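Local structure of tyrosinase (Aspergillus oryzae, 6JU8) at residues 23-26 with 27-30; 202-205 with 206-210; 221-224 with 225-229; 295-298 with 299-302. The protein probably catalyses the copper-dependent oxidation of L-tyrosine and L-dopa by molecular oxygen to L-dopaquinone, a step of melanin biosynthesis. The protein carries 1 engineered substitution. All coordinates share one frame; numbering follows the deposited sequence.

How the contacts relate
The four contacts are local, each within one continuous stretch of chain. Contact 1 is the most deeply buried, about 14 Å from the centre of the chain, while contact 2 is a surface loop. Contacts 1 and 4 both start a helix, 26-34 and 298-302, with a side-chain oxygen accepting from the backbone, two N-H groups in contact 1 (one weakly) and one in contact 4; contact 1 adds a carboxylate pair joined to arginines, contact 4 a capping box and packed aromatic rings. Contact 3 turns the hairpin of strands 218-222 and 225-229, and contact 2 lies in the loop leading to it, their nearest atoms about 10 Å apart. Contacts 2 and 4 lie on opposite sides of the chain's centre.

Contact 1: residues 23-26 with 27-30; sequences RKDI and DDWY
With CG of Asp25 anti to the backbone N (chi1 177°), its carboxylate swings over the first turn of helix 26-34, where OD1 takes the N-H of Asp27; CG of Trp29, likewise anti (chi1 177°), carries the indole back toward Lys24 and Ile26. Asp25 is thus the N-cap. Its OD1 lies 2.8 Å from Asp27 N and meets that donor almost head-on, with a longer, weak bond from Asp28 N. The regular helical bonds begin with Trp29 N to Asp25 O and Tyr30 N to Ile26 O. The carboxylates of Asp25 and Asp28 are stacked, their planes 20° apart, with the two OD2 atoms 4.2 Å from each other. A water bridges Asp25 N and Asp28 OD2. At the indole, Ile26 CG1 touches Trp29 CE3 at 4.1 Å, and the Lys24 chain runs roughly perpendicular to Trp29, its CD near CD1 at the ring edge. Trp29 NE1 bonds to Gln42, and Lys24 NZ forms a salt bridge with Glu32. Arg154 forms salt bridges with OD2 of both Asp25 and Asp28, and Arg157 pairs with OD1 of Asp28. Together with the helix N-terminus, these arginines would offset the repulsion between the carboxylates and probably keep both ionised.

Contact 2: residues 202-205 with 206-210; sequences MQTL and MGTLE
Met202 and Thr204 meet Leu209 on the inner side of this irregular loop, between strands 190-194 and 218-222, and their apolar contact forms its tightly packed part. The Met202 chain bends at chi2 and chi3 (-63° and -89°), which curls its methyl CE back to 3.9 Å from Leu209 CD2. From the other direction Thr204 CG2 comes to 3.5 Å from the same Leu209 CD2, threonine and leucine running antiparallel alongside one another. Farther along, the CG atoms of Met202 and Met206 approach to 4.1 Å, one methionine chain lying square across the other. Phe65 of helix 64-69 packs against both Met202 and Leu209, and Ile215 touches Met206, so this side faces the body of the domain.

The solvent side is polar and carried by the threonines. A short 3-10 segment at 206-207 brings Thr208 round to Leu205 O, which accepts twice: from Thr208 N at 3.0 Å, and from Thr208 OG1 at 2.9 Å, tilted 19° from the carbonyl plane. The hydroxyls of Thr204 and Thr208 lie 2.9 Å apart, OG1 to OG1. The OG1 bond to Leu205 O orients the Thr208 hydroxyl and the N-H bond to the same oxygen closes the turn, while methionine and leucine carbons seat the loop on helix 64-69.

Contact 3: residues 221-224 with 225-229; sequences EEHG and WSFDL
Glu222 and Trp225 exchange backbone hydrogen bonds at the end of an antiparallel beta hairpin, closed by a type I' turn through His223 and Gly224. Glu222 N to Trp225 O spans 2.8 Å, and the return bond, Trp225 N to Glu222 O, 3.0 Å. Beside this hydrogen-bonded pair, Glu221 and Ser226 form a non-hydrogen-bonded one, where Glu221 CA makes a CA-H...O contact with Trp225 O.

The side-chain bond lies on the face of Glu221 and Ser226. The Glu221 chain folds at chi2 (-68°) to lay its carboxylate across the strand, and Ser226 OG donates to Glu221 OE2 at 2.6 Å, on the syn lone pair.

Aromatic contacts cluster around His223. Its edge points toward the face of Trp225, planes at 66°, with His223 CE1 3.7 Å from Trp225 CE3 near the rim. Phe227 in turn directs its edge at the face of His223, planes at 70°, and both pairs are offset edge-to-face. Glu222 CB rests 3.8 Å from Phe227 CE2, and Glu222 OE1 lies over one face of that ring.

Polar ends point to the neighbouring loop: Glu222 OE1 and His223 NE2 both bond to Ser345 OG, and Glu222 OE2 accepts from Phe344 N. The Ser345 hydroxyl therefore links carboxylate and imidazole, probably limiting the rotation of the imidazole about which the two aromatic pairs are built, and joins the hairpin end to that loop.

Contact 4: residues 295-298 with 299-302; sequences GLNW and GEFS
Asn297 and Glu300 form a capping box at the start of helix 298-302. Glu300 N donates to Asn297 OD1 at 2.8 Å, nearly along the C=O axis. In return Glu300 OE2 accepts from Asn297 N at 2.9 Å through its anti lone pair. With chi1 at 65° the Asn297 amide sits above its own backbone and folds over the helix end; Glu300 stretches back beyond CG to meet it, the amide and carboxylate planes 50° apart. ND2 of Asn297 bonds to Tyr306 OH, and a water links Glu300 OE2 to Gly295 O.

The next bonds belong to the helix itself. Phe301 N binds Asn297 O, and Trp298 O accepts twice from Ser302, through N and OG, the two donors arriving from opposite faces of the carbonyl plane. The OG bond folds the serine hydroxyl back onto the helix backbone.

Packing extends from there into the aromatic interior. The Trp298 and Phe301 rings meet at a slant, their planes at 48°, with CZ3 of Trp298 4.0 Å from CD2 of Phe301. Phe301 stacks on Trp386 of helix 371-389, which also touches Trp298, while the Trp298 indole meets the rings of Trp394 and Phe395 and gives its NE1 hydrogen to Tyr101 O. The helix start is thereby packed beside copper-site helix 371-389, with the Ser302 side chain about 13 Å from a bound copper ion. Over one indole face, Ser302 CB makes a CH-pi contact, 3.9 Å from the centroid of the five-membered ring of Trp298.

Contact 1: residues 23-26 with 27-30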
ATOM      1  N   ARG A  23       5.875  27.015  10.925  1.00 10.29           N
ATOM      2  CA  ARG A  23       5.528  25.796  10.197  1.00  9.32           C
ATOM      3  C   ARG A  23       6.813  24.972  10.072  1.00  9.40           C
ATOM      4  O   ARG A  23       7.744  25.443   9.396  1.00 10.85           O
ATOM      5  CB  ARG A  23       4.958  26.158   8.824  1.00 10.06           C
ATOM      6  CG  ARG A  23       3.544  26.726   8.895  1.00 10.18           C
ATOM      7  CD  ARG A  23       3.082  27.227   7.532  1.00 10.07           C
ATOM      8  NE  ARG A  23       1.671  27.650   7.580  1.00 10.41           N
ATOM      9  CZ  ARG A  23       0.998  28.023   6.498  1.00  9.87           C
ATOM     10  NH1 ARG A  23       1.609  28.032   5.313  1.00 11.08           N
ATOM     11  NH2 ARG A  23      -0.269  28.397   6.586  1.00 10.50           N
ATOM     12  N   LYS A  24       6.819  23.797  10.690  1.00  9.86           N
ATOM     13  CA  LYS A  24       8.010  22.961  10.758  1.00  9.94           C
ATOM     14  C   LYS A  24       8.049  21.911   9.667  1.00  9.15           C
ATOM     15  O   LYS A  24       7.020  21.532   9.094  1.00 10.94           O
ATOM     16  CB  LYS A  24       8.034  22.257  12.129  1.00 11.65           C
ATOM     17  CG  LYS A  24       8.166  23.251  13.275  1.00 15.09           C
ATOM     18  CD  LYS A  24       8.125  22.536  14.629  1.00 15.19           C
ATOM     19  CE  LYS A  24       8.630  23.431  15.741  1.00 15.42           C
ATOM     20  NZ  LYS A  24       8.561  22.718  17.048  1.00 18.34           N
ATOM     21  N   ASP A  25       9.247  21.403   9.377  1.00 10.05           N
ATOM     22  CA  ASP A  25       9.415  20.261   8.476  1.00 10.14           C
ATOM     23  C   ASP A  25       8.719  19.069   9.109  1.00 10.36           C
ATOM     24  O   ASP A  25       8.945  18.734  10.267  1.00 10.04           O
ATOM     25  CB  ASP A  25      10.907  20.022   8.288  1.00 11.44           C
ATOM     26  CG  ASP A  25      11.277  18.825   7.445  1.00 11.40           C
ATOM     27  OD1 ASP A  25      10.712  17.727   7.639  1.00 12.68           O
ATOM     28  OD2 ASP A  25      12.188  18.992   6.601  1.00 12.88           O
ATOM     29  N   ILE A  26       7.811  18.455   8.361  1.00  9.61           N
ATOM     30  CA  ILE A  26       6.977  17.437   8.994  1.00 10.58           C
ATOM     31  C   ILE A  26       7.767  16.232   9.474  1.00  9.95           C
ATOM     32  O   ILE A  26       7.322  15.567  10.415  1.00 11.10           O
ATOM     33  CB  ILE A  26       5.851  17.001   8.031  1.00 10.69           C
ATOM     34  CG1 ILE A  26       4.800  16.210   8.823  1.00 13.82           C
ATOM     35  CG2 ILE A  26       6.409  16.259   6.828  1.00 12.31           C
ATOM     36  CD1 ILE A  26       3.532  15.886   8.097  1.00 18.23           C
ATOM     37  N   ASP A  27       8.906  15.910   8.860  1.00 10.75           N
ATOM     38  CA  ASP A  27       9.712  14.795   9.382  1.00 10.70           C
ATOM     39  C   ASP A  27      10.393  15.243  10.669  1.00 10.90           C
ATOM     40  O   ASP A  27      10.425  14.487  11.655  1.00 12.84           O
ATOM     41  CB  ASP A  27      10.717  14.315   8.348  1.00 11.22           C
ATOM     42  CG  ASP A  27      10.156  13.309   7.377  1.00 11.31           C
ATOM     43  OD1 ASP A  27       8.968  12.917   7.450  1.00 11.53           O
ATOM     44  OD2 ASP A  27      10.937  12.896   6.489  1.00 13.58           O
ATOM     45  N   ASP A  28      10.956  16.465  10.690  1.00 11.04           N
ATOM     46  CA  ASP A  28      11.553  16.961  11.926  1.00 12.22           C
ATOM     47  C   ASP A  28      10.512  16.959  13.037  1.00 10.82           C
ATOM     48  O   ASP A  28      10.770  16.562  14.179  1.00 13.61           O
ATOM     49  CB  ASP A  28      12.112  18.380  11.778  1.00 13.41           C
ATOM     50  CG  ASP A  28      13.310  18.507  10.864  1.00 18.31           C
ATOM     51  OD1 ASP A  28      13.899  17.469  10.493  1.00 23.05           O
ATOM     52  OD2 ASP A  28      13.636  19.669  10.499  1.00 24.10           O
ATOM     53  N   TRP A  29       9.331  17.461  12.706  1.00 11.29           N
ATOM     54  CA  TRP A  29       8.259  17.577  13.694  1.00 11.40           C
ATOM     55  C   TRP A  29       7.826  16.216  14.201  1.00 11.53           C
ATOM     56  O   TRP A  29       7.660  16.036  15.414  1.00 12.31           O
ATOM     57  CB  TRP A  29       7.092  18.307  13.038  1.00 12.38           C
ATOM     58  CG  TRP A  29       5.865  18.461  13.853  1.00 11.55           C
ATOM     59  CD1 TRP A  29       5.580  19.365  14.832  1.00 12.43           C
ATOM     60  CD2 TRP A  29       4.678  17.654  13.708  1.00 11.33           C
ATOM     61  NE1 TRP A  29       4.310  19.165  15.319  1.00 13.51           N
ATOM     62  CE2 TRP A  29       3.728  18.115  14.652  1.00 13.52           C
ATOM     63  CE3 TRP A  29       4.359  16.581  12.882  1.00 11.54           C
ATOM     64  CZ2 TRP A  29       2.473  17.526  14.770  1.00 13.54           C
ATOM     65  CZ3 TRP A  29       3.120  15.988  12.988  1.00 12.86           C
ATOM     66  CH2 TRP A  29       2.193  16.477  13.935  1.00 13.36           C
ATOM     67  N   TYR A  30       7.669  15.240  13.309  1.00 11.51           N
ATOM     68  CA  TYR A  30       7.267  13.906  13.737  1.00 11.27           C
ATOM     69  C   TYR A  30       8.324  13.333  14.674  1.00 11.86           C
ATOM     70  O   TYR A  30       7.983  12.749  15.709  1.00 12.56           O
ATOM     71  CB  TYR A  30       7.023  12.983  12.519  1.00 13.07           C
ATOM     72  CG  TYR A  30       6.593  11.602  13.015  1.00 14.07           C
ATOM     73  CD1 TYR A  30       5.322  11.434  13.550  1.00 13.95           C
ATOM     74  CD2 TYR A  30       7.452  10.516  13.002  1.00 14.28           C
ATOM     75  CE1 TYR A  30       4.875  10.213  14.023  1.00 13.71           C
ATOM     76  CE2 TYR A  30       7.018   9.290  13.490  1.00 13.30           C
ATOM     77  CZ  TYR A  30       5.746   9.147  13.993  1.00 13.65           C
ATOM     78  OH  TYR A  30       5.303   7.945  14.506  1.00 14.39           O
TER
HETATM   79  O   HOH W   1      11.585  21.858  11.184  1.00 18.12           O
HETATM   80  O   HOH W   2       6.688  12.853   8.903  1.00 11.95           O

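Contact 2: residues 202-205 with 206-210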
ATOM      1  N   MET A 202     -14.177   8.317   1.387  1.00 14.01           N
ATOM      2  CA  MET A 202     -15.582   8.499   1.753  1.00 14.19           C
ATOM      3  C   MET A 202     -16.149   7.155   2.169  1.00 13.81           C
ATOM      4  O   MET A 202     -15.459   6.134   2.293  1.00 15.58           O
ATOM      5  CB  MET A 202     -16.341   9.131   0.579  1.00 14.95           C
ATOM      6  CG  MET A 202     -15.899  10.573   0.249  1.00 16.75           C
ATOM      7  SD  MET A 202     -16.220  11.718   1.619  1.00 16.98           S
ATOM      8  CE  MET A 202     -17.898  12.215   1.204  1.00 21.05           C
ATOM      9  N   GLN A 203     -17.438   7.100   2.439  1.00 13.99           N
ATOM     10  CA  GLN A 203     -18.085   5.856   2.897  1.00 14.63           C
ATOM     11  C   GLN A 203     -18.727   5.098   1.737  1.00 15.81           C
ATOM     12  O   GLN A 203     -19.361   4.045   1.913  1.00 21.11           O
ATOM     13  CB  GLN A 203     -19.143   6.199   3.950  1.00 15.76           C
ATOM     14  CG  GLN A 203     -18.586   6.720   5.264  1.00 23.50           C
ATOM     15  CD  GLN A 203     -19.682   7.254   6.169  1.00 30.10           C
ATOM     16  OE1 GLN A 203     -19.913   8.468   6.214  1.00 55.31           O
ATOM     17  NE2 GLN A 203     -20.370   6.374   6.888  1.00 43.15           N
ATOM     18  N   THR A 204     -18.579   5.642   0.528  1.00 14.68           N
ATOM     19  CA  THR A 204     -19.057   4.994  -0.691  1.00 15.30           C
ATOM     20  C   THR A 204     -18.081   5.350  -1.807  1.00 13.89           C
ATOM     21  O   THR A 204     -17.166   6.155  -1.600  1.00 14.18           O
ATOM     22  CB  THR A 204     -20.481   5.452  -1.049  1.00 15.82           C
ATOM     23  OG1 THR A 204     -21.021   4.784  -2.196  1.00 21.77           O
ATOM     24  CG2 THR A 204     -20.506   6.942  -1.341  1.00 17.30           C
ATOM     25  N   LEU A 205     -18.256   4.786  -2.991  1.00 12.52           N
ATOM     26  CA  LEU A 205     -17.453   5.226  -4.127  1.00 12.71           C
ATOM     27  C   LEU A 205     -17.742   6.691  -4.405  1.00 12.35           C
ATOM     28  O   LEU A 205     -18.893   7.123  -4.353  1.00 14.94           O
ATOM     29  CB  LEU A 205     -17.747   4.384  -5.366  1.00 13.29           C
ATOM     30  CG  LEU A 205     -17.540   2.868  -5.248  1.00 14.45           C
ATOM     31  CD1 LEU A 205     -17.783   2.230  -6.613  1.00 19.37           C
ATOM     32  CD2 LEU A 205     -16.187   2.502  -4.692  1.00 16.71           C
ATOM     33  N   MET A 206     -16.685   7.456  -4.677  1.00 11.54           N
ATOM     34  CA  MET A 206     -16.892   8.903  -4.774  1.00 12.72           C
ATOM     35  C   MET A 206     -17.769   9.290  -5.961  1.00 10.80           C
ATOM     36  O   MET A 206     -18.372  10.374  -5.946  1.00 12.39           O
ATOM     37  CB  MET A 206     -15.564   9.650  -4.834  1.00 13.11           C
ATOM     38  CG  MET A 206     -14.762   9.495  -3.546  1.00 12.96           C
ATOM     39  SD  MET A 206     -13.421  10.718  -3.510  1.00 13.99           S
ATOM     40  CE  MET A 206     -12.326   9.906  -2.342  1.00 19.30           C
ATOM     41  N   GLY A 207     -17.896   8.435  -6.973  1.00 11.17           N
ATOM     42  CA  GLY A 207     -18.754   8.706  -8.111  1.00 11.99           C
ATOM     43  C   GLY A 207     -20.239   8.556  -7.799  1.00 13.58           C
ATOM     44  O   GLY A 207     -21.055   8.852  -8.687  1.00 14.64           O
ATOM     45  N   THR A 208     -20.584   8.103  -6.590  1.00 12.46           N
ATOM     46  CA  THR A 208     -21.997   7.897  -6.251  1.00 14.61           C
ATOM     47  C   THR A 208     -22.482   8.789  -5.122  1.00 13.11           C
ATOM     48  O   THR A 208     -23.572   8.575  -4.570  1.00 17.16           O
ATOM     49  CB  THR A 208     -22.283   6.413  -5.924  1.00 15.65           C
ATOM     50  OG1 THR A 208     -21.552   5.988  -4.775  1.00 18.50           O
ATOM     51  CG2 THR A 208     -21.863   5.544  -7.098  1.00 20.24           C
ATOM     52  N   LEU A 209     -21.687   9.786  -4.736  1.00 13.42           N
ATOM     53  CA  LEU A 209     -22.106  10.737  -3.709  1.00 13.75           C
ATOM     54  C   LEU A 209     -23.343  11.501  -4.132  1.00 14.24           C
ATOM     55  O   LEU A 209     -23.612  11.672  -5.317  1.00 15.61           O
ATOM     56  CB  LEU A 209     -20.968  11.739  -3.439  1.00 13.15           C
ATOM     57  CG  LEU A 209     -19.697  11.069  -2.893  1.00 12.40           C
ATOM     58  CD1 LEU A 209     -18.585  12.105  -2.837  1.00 13.75           C
ATOM     59  CD2 LEU A 209     -20.001  10.433  -1.546  1.00 16.71           C
ATOM     60  N   GLU A 210     -24.101  12.002  -3.144  1.00 14.50           N
ATOM     61  CA  GLU A 210     -25.310  12.727  -3.521  1.00 16.79           C
ATOM     62  C   GLU A 210     -24.983  13.969  -4.346  1.00 18.19           C
ATOM     63  O   GLU A 210     -23.949  14.623  -4.149  1.00 16.06           O
ATOM     64  CB  GLU A 210     -26.073  13.124  -2.266  1.00 21.99           C
ATOM     65  CG  GLU A 210     -25.347  14.069  -1.333  1.00 28.18           C
ATOM     66  CD  GLU A 210     -26.291  14.753  -0.358  1.00 32.67           C
ATOM     67  OE1 GLU A 210     -25.981  15.886   0.067  1.00 45.47           O
ATOM     68  OE2 GLU A 210     -27.346  14.171  -0.035  1.00 29.71           O
TER

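Contact 3: residues 221-224 with 225-229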
ATOM      1  N   GLU A 221      -4.475  13.291 -20.839  1.00 13.28           N
ATOM      2  CA  GLU A 221      -3.720  12.820 -21.992  1.00 11.88           C
ATOM      3  C   GLU A 221      -2.436  12.128 -21.529  1.00 12.09           C
ATOM      4  O   GLU A 221      -1.693  12.645 -20.685  1.00 14.52           O
ATOM      5  CB  GLU A 221      -3.372  13.985 -22.912  1.00 13.77           C
ATOM      6  CG  GLU A 221      -4.547  14.764 -23.463  1.00 15.29           C
ATOM      7  CD  GLU A 221      -5.375  13.963 -24.443  1.00 13.28           C
ATOM      8  OE1 GLU A 221      -4.840  13.497 -25.467  1.00 14.62           O
ATOM      9  OE2 GLU A 221      -6.571  13.781 -24.153  1.00 16.77           O
ATOM     10  N   GLU A 222      -2.186  10.964 -22.111  1.00 11.81           N
ATOM     11  CA  GLU A 222      -0.957  10.210 -21.906  1.00 12.47           C
ATOM     12  C   GLU A 222      -0.413   9.817 -23.271  1.00 14.65           C
ATOM     13  O   GLU A 222      -1.162   9.202 -24.051  1.00 14.81           O
ATOM     14  CB  GLU A 222      -1.178   8.961 -21.037  1.00 12.06           C
ATOM     15  CG  GLU A 222      -1.761   9.285 -19.677  1.00 14.35           C
ATOM     16  CD  GLU A 222      -1.980   8.099 -18.785  1.00 13.98           C
ATOM     17  OE1 GLU A 222      -1.738   6.934 -19.182  1.00 15.96           O
ATOM     18  OE2 GLU A 222      -2.365   8.294 -17.603  1.00 13.44           O
ATOM     19  N   HIS A 223       0.821  10.182 -23.593  1.00 17.10           N
ATOM     20  CA  HIS A 223       1.421   9.866 -24.883  1.00 20.56           C
ATOM     21  C   HIS A 223       0.477  10.285 -26.009  1.00 19.72           C
ATOM     22  O   HIS A 223       0.348   9.610 -27.018  1.00 26.28           O
ATOM     23  CB  HIS A 223       1.873   8.416 -24.978  1.00 24.84           C
ATOM     24  CG  HIS A 223       0.985   7.305 -24.530  1.00 28.01           C
ATOM     25  ND1 HIS A 223      -0.016   6.782 -25.325  1.00 34.43           N
ATOM     26  CD2 HIS A 223       0.947   6.573 -23.393  1.00 26.40           C
ATOM     27  CE1 HIS A 223      -0.640   5.805 -24.707  1.00 36.15           C
ATOM     28  NE2 HIS A 223      -0.071   5.650 -23.516  1.00 35.06           N
ATOM     29  N   GLY A 224      -0.187  11.439 -25.862  1.00 18.08           N
ATOM     30  CA  GLY A 224      -1.003  12.032 -26.887  1.00 17.52           C
ATOM     31  C   GLY A 224      -2.382  11.436 -27.052  1.00 15.70           C
ATOM     32  O   GLY A 224      -3.139  11.845 -27.931  1.00 18.23           O
ATOM     33  N   TRP A 225      -2.751  10.487 -26.205  1.00 12.81           N
ATOM     34  CA  TRP A 225      -4.063   9.828 -26.284  1.00 11.73           C
ATOM     35  C   TRP A 225      -4.848  10.126 -25.016  1.00 10.29           C
ATOM     36  O   TRP A 225      -4.251  10.320 -23.955  1.00 11.77           O
ATOM     37  CB  TRP A 225      -3.935   8.303 -26.388  1.00 12.21           C
ATOM     38  CG  TRP A 225      -3.463   7.861 -27.741  1.00 13.42           C
ATOM     39  CD1 TRP A 225      -3.266   8.618 -28.859  1.00 14.47           C
ATOM     40  CD2 TRP A 225      -3.151   6.509 -28.099  1.00 16.82           C
ATOM     41  NE1 TRP A 225      -2.835   7.832 -29.895  1.00 16.61           N
ATOM     42  CE2 TRP A 225      -2.758   6.529 -29.456  1.00 18.56           C
ATOM     43  CE3 TRP A 225      -3.170   5.305 -27.394  1.00 20.29           C
ATOM     44  CZ2 TRP A 225      -2.374   5.372 -30.141  1.00 20.17           C
ATOM     45  CZ3 TRP A 225      -2.791   4.151 -28.067  1.00 21.57           C
ATOM     46  CH2 TRP A 225      -2.405   4.197 -29.420  1.00 24.32           C
ATOM     47  N   SER A 226      -6.158  10.098 -25.116  1.00 10.31           N
ATOM     48  CA  SER A 226      -7.044  10.413 -24.001  1.00 10.58           C
ATOM     49  C   SER A 226      -7.381   9.198 -23.144  1.00 11.00           C
ATOM     50  O   SER A 226      -7.688   8.131 -23.677  1.00 12.02           O
ATOM     51  CB  SER A 226      -8.368  10.955 -24.557  1.00 13.10           C
ATOM     52  OG  SER A 226      -8.165  12.095 -25.366  1.00 14.60           O
ATOM     53  N   PHE A 227      -7.365   9.382 -21.822  1.00 11.49           N
ATOM     54  CA  PHE A 227      -7.777   8.360 -20.867  1.00 11.63           C
ATOM     55  C   PHE A 227      -8.702   8.981 -19.830  1.00 12.40           C
ATOM     56  O   PHE A 227      -8.431  10.086 -19.370  1.00 15.78           O
ATOM     57  CB  PHE A 227      -6.554   7.735 -20.172  1.00 12.36           C
ATOM     58  CG  PHE A 227      -5.716   6.988 -21.179  1.00 11.63           C
ATOM     59  CD1 PHE A 227      -5.953   5.666 -21.516  1.00 13.24           C
ATOM     60  CD2 PHE A 227      -4.716   7.679 -21.843  1.00 11.56           C
ATOM     61  CE1 PHE A 227      -5.213   5.038 -22.505  1.00 13.38           C
ATOM     62  CE2 PHE A 227      -3.966   7.047 -22.826  1.00 11.08           C
ATOM     63  CZ  PHE A 227      -4.207   5.733 -23.151  1.00 12.23           C
ATOM     64  N   ASP A 228      -9.760   8.257 -19.476  1.00 12.52           N
ATOM     65  CA  ASP A 228     -10.649   8.681 -18.410  1.00 12.13           C
ATOM     66  C   ASP A 228     -10.232   8.036 -17.096  1.00 12.15           C
ATOM     67  O   ASP A 228     -10.478   6.859 -16.800  1.00 15.58           O
ATOM     68  CB  ASP A 228     -12.090   8.340 -18.790  1.00 15.11           C
ATOM     69  CG  ASP A 228     -12.553   9.070 -20.038  1.00 18.68           C
ATOM     70  OD1 ASP A 228     -12.385  10.303 -20.075  1.00 23.32           O
ATOM     71  OD2 ASP A 228     -13.048   8.434 -20.986  1.00 34.52           O
ATOM     72  N   LEU A 229      -9.486   8.802 -16.295  1.00 10.23           N
ATOM     73  CA  LEU A 229      -8.992   8.253 -15.013  1.00 10.71           C
ATOM     74  C   LEU A 229     -10.179   7.962 -14.130  1.00  9.94           C
ATOM     75  O   LEU A 229     -10.997   8.869 -13.925  1.00 10.56           O
ATOM     76  CB  LEU A 229      -8.090   9.309 -14.355  0.71 10.86           C
ATOM     77  CG  LEU A 229      -6.848   9.734 -15.157  0.71 10.81           C
ATOM     78  CD1 LEU A 229      -6.034  10.761 -14.385  0.71 12.95           C
ATOM     79  CD2 LEU A 229      -6.029   8.491 -15.460  0.71 17.02           C
TER

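Contact 4: residues 295-298 with 299-302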
ATOM      1  N   GLY A 295      18.221  37.487 -11.024  1.00 19.61           N
ATOM      2  CA  GLY A 295      17.733  38.325 -12.094  1.00 22.06           C
ATOM      3  C   GLY A 295      16.379  37.933 -12.637  1.00 19.23           C
ATOM      4  O   GLY A 295      16.016  38.379 -13.727  1.00 21.12           O
ATOM      5  N   LEU A 296      15.637  37.146 -11.860  1.00 14.32           N
ATOM      6  CA  LEU A 296      14.310  36.724 -12.267  1.00 13.58           C
ATOM      7  C   LEU A 296      13.212  37.622 -11.719  1.00 11.96           C
ATOM      8  O   LEU A 296      13.323  38.217 -10.632  1.00 17.30           O
ATOM      9  CB  LEU A 296      14.056  35.299 -11.753  1.00 14.72           C
ATOM     10  CG  LEU A 296      15.065  34.238 -12.184  1.00 15.14           C
ATOM     11  CD1 LEU A 296      14.552  32.856 -11.794  1.00 17.68           C
ATOM     12  CD2 LEU A 296      15.357  34.328 -13.671  1.00 19.49           C
ATOM     13  N   ASN A 297      12.119  37.748 -12.463  1.00 12.60           N
ATOM     14  CA  ASN A 297      10.996  38.551 -11.998  1.00 11.51           C
ATOM     15  C   ASN A 297       9.901  37.638 -11.464  1.00 10.52           C
ATOM     16  O   ASN A 297       9.969  36.395 -11.543  1.00 11.29           O
ATOM     17  CB  ASN A 297      10.526  39.516 -13.093  1.00 13.31           C
ATOM     18  CG  ASN A 297       9.956  38.852 -14.322  1.00 12.03           C
ATOM     19  OD1 ASN A 297       9.261  37.846 -14.241  1.00 13.88           O
ATOM     20  ND2 ASN A 297      10.180  39.433 -15.517  1.00 13.89           N
ATOM     21  N   TRP A 298       8.879  38.245 -10.858  1.00 10.09           N
ATOM     22  CA  TRP A 298       7.773  37.520 -10.264  1.00  9.56           C
ATOM     23  C   TRP A 298       7.067  36.648 -11.294  1.00  9.90           C
ATOM     24  O   TRP A 298       6.716  35.484 -11.027  1.00 10.19           O
ATOM     25  CB  TRP A 298       6.737  38.467  -9.608  1.00 11.52           C
ATOM     26  CG  TRP A 298       5.558  37.671  -9.098  1.00 10.20           C
ATOM     27  CD1 TRP A 298       4.336  37.546  -9.716  1.00  9.64           C
ATOM     28  CD2 TRP A 298       5.496  36.876  -7.915  1.00 10.00           C
ATOM     29  NE1 TRP A 298       3.517  36.726  -8.975  1.00  9.33           N
ATOM     30  CE2 TRP A 298       4.211  36.305  -7.866  1.00 10.11           C
ATOM     31  CE3 TRP A 298       6.414  36.600  -6.885  1.00 10.48           C
ATOM     32  CZ2 TRP A 298       3.809  35.465  -6.824  1.00 10.27           C
ATOM     33  CZ3 TRP A 298       6.012  35.763  -5.857  1.00 10.31           C
ATOM     34  CH2 TRP A 298       4.730  35.211  -5.835  1.00 11.18           C
ATOM     35  N   GLY A 299       6.819  37.196 -12.481  1.00 10.15           N
ATOM     36  CA  GLY A 299       6.088  36.451 -13.515  1.00 10.51           C
ATOM     37  C   GLY A 299       6.820  35.154 -13.832  1.00 10.25           C
ATOM     38  O   GLY A 299       6.212  34.070 -13.954  1.00 12.18           O
ATOM     39  N   GLU A 300       8.138  35.247 -14.036  1.00 10.74           N
ATOM     40  CA  GLU A 300       8.943  34.102 -14.439  1.00 12.80           C
ATOM     41  C   GLU A 300       9.050  33.072 -13.322  1.00 11.57           C
ATOM     42  O   GLU A 300       9.137  31.869 -13.592  1.00 12.17           O
ATOM     43  CB  GLU A 300      10.372  34.521 -14.801  1.00 19.16           C
ATOM     44  CG  GLU A 300      10.513  35.529 -15.907  1.00 25.08           C
ATOM     45  CD  GLU A 300      11.987  35.925 -16.021  1.00 20.86           C
ATOM     46  OE1 GLU A 300      12.581  35.569 -17.045  1.00 23.37           O
ATOM     47  OE2 GLU A 300      12.525  36.607 -15.129  1.00 16.79           O
ATOM     48  N   PHE A 301       9.127  33.540 -12.071  1.00 11.39           N
ATOM     49  CA  PHE A 301       9.251  32.648 -10.912  1.00 10.26           C
ATOM     50  C   PHE A 301       7.946  31.888 -10.688  1.00  9.67           C
ATOM     51  O   PHE A 301       7.951  30.693 -10.391  1.00 10.12           O
ATOM     52  CB  PHE A 301       9.583  33.483  -9.672  1.00 13.21           C
ATOM     53  CG  PHE A 301       9.378  32.746  -8.380  1.00 11.27           C
ATOM     54  CD1 PHE A 301      10.320  31.819  -7.940  1.00 11.88           C
ATOM     55  CD2 PHE A 301       8.232  32.955  -7.625  1.00 12.07           C
ATOM     56  CE1 PHE A 301      10.117  31.071  -6.793  1.00 11.72           C
ATOM     57  CE2 PHE A 301       8.046  32.237  -6.455  1.00 12.47           C
ATOM     58  CZ  PHE A 301       8.981  31.309  -6.044  1.00 12.01           C
ATOM     59  N   SER A 302       6.829  32.600 -10.778  1.00  9.83           N
ATOM     60  CA  SER A 302       5.578  32.149 -10.192  1.00  9.52           C
ATOM     61  C   SER A 302       4.785  31.151 -11.025  1.00  9.93           C
ATOM     62  O   SER A 302       3.957  30.430 -10.441  1.00 12.98           O
ATOM     63  CB  SER A 302       4.633  33.358  -9.927  1.00 10.13           C
ATOM     64  OG  SER A 302       4.322  34.022 -11.139  1.00 10.68           O
TER
HETATM   65  O   HOH W   3      14.272  38.373 -15.600  1.00 31.40           O